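Local coordinates for tail fiber protein (Pseudomonas aeruginosa, PDB 6CL6) that forms the trimeric fibre of an R-type pyocin, a contractile injection system, and probably recognises receptors on the target cell surface, at residues Asp49-Thr54 and Tyr100-Tyr105. Sequence-based numbering, arbitrary orientation.
Sequences DPNTAT and YVRVSY
Arg102 reaches from strand 99-104 to the loop 49-54 and grips the amide oxygen of Asn51 end-on with both terminal nitrogens. Arg102 NH2 lies 2.8 Å and Arg102 NH1 2.9 Å from Asn51 OD1. Both bonds are bent, as expected when two donors converge on one acceptor. Asn51 OD1 sits close to the guanidinium plane, whereas the two nitrogens approach it from one face of the amide, whose plane is turned 45° from that of the guanidinium. The chain of Arg102 is extended from CG to NE, which carries the charged end across to the loop while the two backbones stay apart, the nearest CA atoms, of Asn51 and Ser104, being 8.6 Å from each other. Pro50 closes the tight side: its carbonyl carbon C lies in plane at the guanidinium edge, 3.5 Å from Arg102 NH2, and its ring crosses the arginine at about a right angle, with Pro50 CB 3.6 Å from Arg102 NH2. Strand 99-104 belongs to a five-stranded antiparallel sheet, and the loop, which leads into strand 57-60, lies against that sheet, with Pro50 on Ile74 and Ala53 on Ser76. On strand 85-92, Gln88 joins both sides, accepting from Arg102 NE and donating to Pro50 O; Trp114 adds a cation-pi contact to Arg102 and a hydrogen bond to Asn51 O. The loop is shaped by an Asx turn, in which Asn51 N donates to Asp49 OD1 at 2.8 Å from above the carboxylate plane. Packing slackens on the outer side of the loop, where Thr52 is exposed and its CB turns away from the strand. Asp49 OD1 stays 5.4 Å from Arg102 NH2, too far for a salt bridge, though its charge may still favour the arginine weakly.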
ATOM      1  N   ASP A  49      44.300  47.265 -38.391  1.00 16.81           N
ATOM      2  CA  ASP A  49      43.417  47.419 -37.213  1.00 14.21           C
ATOM      3  C   ASP A  49      42.028  47.878 -37.676  1.00 12.75           C
ATOM      4  O   ASP A  49      41.883  48.990 -38.189  1.00 11.39           O
ATOM      5  CB  ASP A  49      44.016  48.413 -36.226  1.00 23.53           C
ATOM      6  CG  ASP A  49      43.210  48.548 -34.939  1.00 15.66           C
ATOM      7  OD1 ASP A  49      42.112  47.948 -34.829  1.00 14.09           O
ATOM      8  OD2 ASP A  49      43.653  49.272 -34.023  1.00 21.81           O
ATOM      9  N   PRO A  50      40.984  47.095 -37.468  1.00  9.80           N
ATOM     10  CA  PRO A  50      39.647  47.586 -37.855  1.00 14.30           C
ATOM     11  C   PRO A  50      39.180  48.769 -37.032  1.00  9.96           C
ATOM     12  O   PRO A  50      38.291  49.501 -37.480  1.00 11.77           O
ATOM     13  CB  PRO A  50      38.750  46.343 -37.661  1.00 15.06           C
ATOM     14  CG  PRO A  50      39.456  45.503 -36.647  1.00 11.67           C
ATOM     15  CD  PRO A  50      40.937  45.738 -36.865  1.00 12.43           C
ATOM     16  N   ASN A  51      39.778  49.015 -35.861  1.00 10.38           N
ATOM     17  CA  ASN A  51      39.391  50.180 -35.070  1.00 11.70           C
ATOM     18  C   ASN A  51      39.700  51.485 -35.802  1.00 12.18           C
ATOM     19  O   ASN A  51      39.016  52.502 -35.590  1.00 10.39           O
ATOM     20  CB  ASN A  51      40.117  50.187 -33.719  1.00  9.83           C
ATOM     21  CG  ASN A  51      39.515  49.243 -32.708  1.00 14.28           C
ATOM     22  OD1 ASN A  51      38.865  48.234 -33.042  1.00 12.73           O
ATOM     23  ND2 ASN A  51      39.714  49.574 -31.430  1.00 14.55           N
ATOM     24  N   THR A  52      40.713  51.478 -36.661  1.00  9.61           N
ATOM     25  CA  THR A  52      41.116  52.674 -37.378  1.00  9.66           C
ATOM     26  C   THR A  52      40.731  52.605 -38.849  1.00  9.42           C
ATOM     27  O   THR A  52      41.313  53.317 -39.697  1.00  9.83           O
ATOM     28  CB  THR A  52      42.629  52.937 -37.199  1.00 15.15           C
ATOM     29  OG1 THR A  52      43.398  51.824 -37.657  1.00 19.56           O
ATOM     30  CG2 THR A  52      42.922  53.175 -35.758  1.00 21.87           C
ATOM     31  N   ALA A  53      39.708  51.812 -39.164  1.00 11.05           N
ATOM     32  CA  ALA A  53      39.265  51.660 -40.543  1.00 13.30           C
ATOM     33  C   ALA A  53      38.805  52.986 -41.154  1.00 10.26           C
ATOM     34  O   ALA A  53      38.107  53.781 -40.526  1.00  8.94           O
ATOM     35  CB  ALA A  53      38.116  50.650 -40.597  1.00 12.15           C
ATOM     36  N   THR A  54      39.198  53.201 -42.429  1.00 11.34           N
ATOM     37  CA  THR A  54      38.733  54.341 -43.190  1.00  9.56           C
ATOM     38  C   THR A  54      38.265  53.954 -44.581  1.00 13.65           C
ATOM     39  O   THR A  54      37.950  54.840 -45.370  1.00 14.68           O
ATOM     40  CB  THR A  54      39.836  55.424 -43.338  1.00 17.05           C
ATOM     41  OG1 THR A  54      40.896  54.862 -44.130  1.00 14.98           O
ATOM     42  CG2 THR A  54      40.352  55.871 -42.024  1.00 13.40           C
ATOM     43  N   TYR A 100      29.279  38.892 -37.391  1.00  7.46           N
ATOM     44  CA  TYR A 100      29.286  39.741 -36.214  1.00  9.33           C
ATOM     45  C   TYR A 100      29.007  41.184 -36.632  1.00 14.90           C
ATOM     46  O   TYR A 100      29.231  41.568 -37.782  1.00 11.84           O
ATOM     47  CB  TYR A 100      30.642  39.683 -35.472  1.00 11.08           C
ATOM     48  CG  TYR A 100      30.958  38.304 -34.972  1.00 15.30           C
ATOM     49  CD1 TYR A 100      31.459  37.329 -35.838  1.00 10.71           C
ATOM     50  CD2 TYR A 100      30.769  37.962 -33.617  1.00 13.49           C
ATOM     51  CE1 TYR A 100      31.745  36.047 -35.390  1.00 14.45           C
ATOM     52  CE2 TYR A 100      31.065  36.684 -33.164  1.00 16.81           C
ATOM     53  CZ  TYR A 100      31.544  35.729 -34.066  1.00 17.94           C
ATOM     54  OH  TYR A 100      31.807  34.450 -33.647  1.00 14.04           O
ATOM     55  N   VAL A 101      28.555  41.988 -35.672  1.00 15.16           N
ATOM     56  CA  VAL A 101      28.305  43.413 -35.888  1.00 18.28           C
ATOM     57  C   VAL A 101      28.806  44.195 -34.683  1.00 12.39           C
ATOM     58  O   VAL A 101      28.767  43.707 -33.537  1.00 14.50           O
ATOM     59  CB  VAL A 101      26.803  43.676 -36.158  1.00 11.18           C
ATOM     60  CG1 VAL A 101      25.979  43.380 -34.891  1.00 14.53           C
ATOM     61  CG2 VAL A 101      26.590  45.099 -36.615  1.00 10.29           C
ATOM     62  N   ARG A 102      29.314  45.413 -34.947  1.00  8.06           N
ATOM     63  CA  ARG A 102      29.699  46.335 -33.859  1.00  9.07           C
ATOM     64  C   ARG A 102      29.565  47.789 -34.330  1.00 17.59           C
ATOM     65  O   ARG A 102      29.157  48.081 -35.466  1.00 10.22           O
ATOM     66  CB  ARG A 102      31.095  46.067 -33.317  1.00 10.41           C
ATOM     67  CG  ARG A 102      32.251  46.514 -34.192  1.00  8.53           C
ATOM     68  CD  ARG A 102      33.566  46.495 -33.448  1.00 15.56           C
ATOM     69  NE  ARG A 102      34.651  46.914 -34.332  1.00 12.52           N
ATOM     70  CZ  ARG A 102      35.883  47.141 -33.952  1.00 20.03           C
ATOM     71  NH1 ARG A 102      36.231  46.956 -32.700  1.00 14.00           N
ATOM     72  NH2 ARG A 102      36.772  47.537 -34.837  1.00 13.35           N
ATOM     73  N   VAL A 103      29.891  48.714 -33.430  1.00  9.62           N
ATOM     74  CA  VAL A 103      29.609  50.118 -33.656  1.00  8.51           C
ATOM     75  C   VAL A 103      30.584  50.971 -32.868  1.00 11.69           C
ATOM     76  O   VAL A 103      30.972  50.641 -31.743  1.00 12.92           O
ATOM     77  CB  VAL A 103      28.141  50.448 -33.317  1.00 16.29           C
ATOM     78  CG1 VAL A 103      27.902  50.274 -31.847  1.00 21.99           C
ATOM     79  CG2 VAL A 103      27.795  51.873 -33.761  1.00 30.86           C
ATOM     80  N   SER A 104      30.994  52.078 -33.475  1.00 14.12           N
ATOM     81  CA  SER A 104      31.673  53.142 -32.772  1.00 10.65           C
ATOM     82  C   SER A 104      30.816  54.415 -32.811  1.00 14.65           C
ATOM     83  O   SER A 104      30.439  54.890 -33.888  1.00 12.97           O
ATOM     84  CB  SER A 104      33.052  53.434 -33.354  1.00 17.47           C
ATOM     85  OG  SER A 104      33.608  54.603 -32.721  1.00 13.52           O
ATOM     86  N   TYR A 105      30.564  54.988 -31.639  1.00 18.23           N
ATOM     87  CA  TYR A 105      29.858  56.259 -31.544  1.00 14.44           C
ATOM     88  C   TYR A 105      30.511  57.098 -30.465  1.00 17.40           C
ATOM     89  O   TYR A 105      30.734  56.617 -29.351  1.00 16.37           O
ATOM     90  CB  TYR A 105      28.367  56.094 -31.219  1.00 19.66           C
ATOM     91  CG  TYR A 105      27.780  57.441 -30.851  1.00 14.91           C
ATOM     92  CD1 TYR A 105      27.385  58.343 -31.837  1.00 19.14           C
ATOM     93  CD2 TYR A 105      27.717  57.857 -29.528  1.00 17.16           C
ATOM     94  CE1 TYR A 105      26.892  59.584 -31.507  1.00 27.75           C
ATOM     95  CE2 TYR A 105      27.244  59.125 -29.192  1.00 19.99           C
ATOM     96  CZ  TYR A 105      26.839  59.969 -30.179  1.00 20.17           C
ATOM     97  OH  TYR A 105      26.358  61.232 -29.864  1.00 25.87           O
TER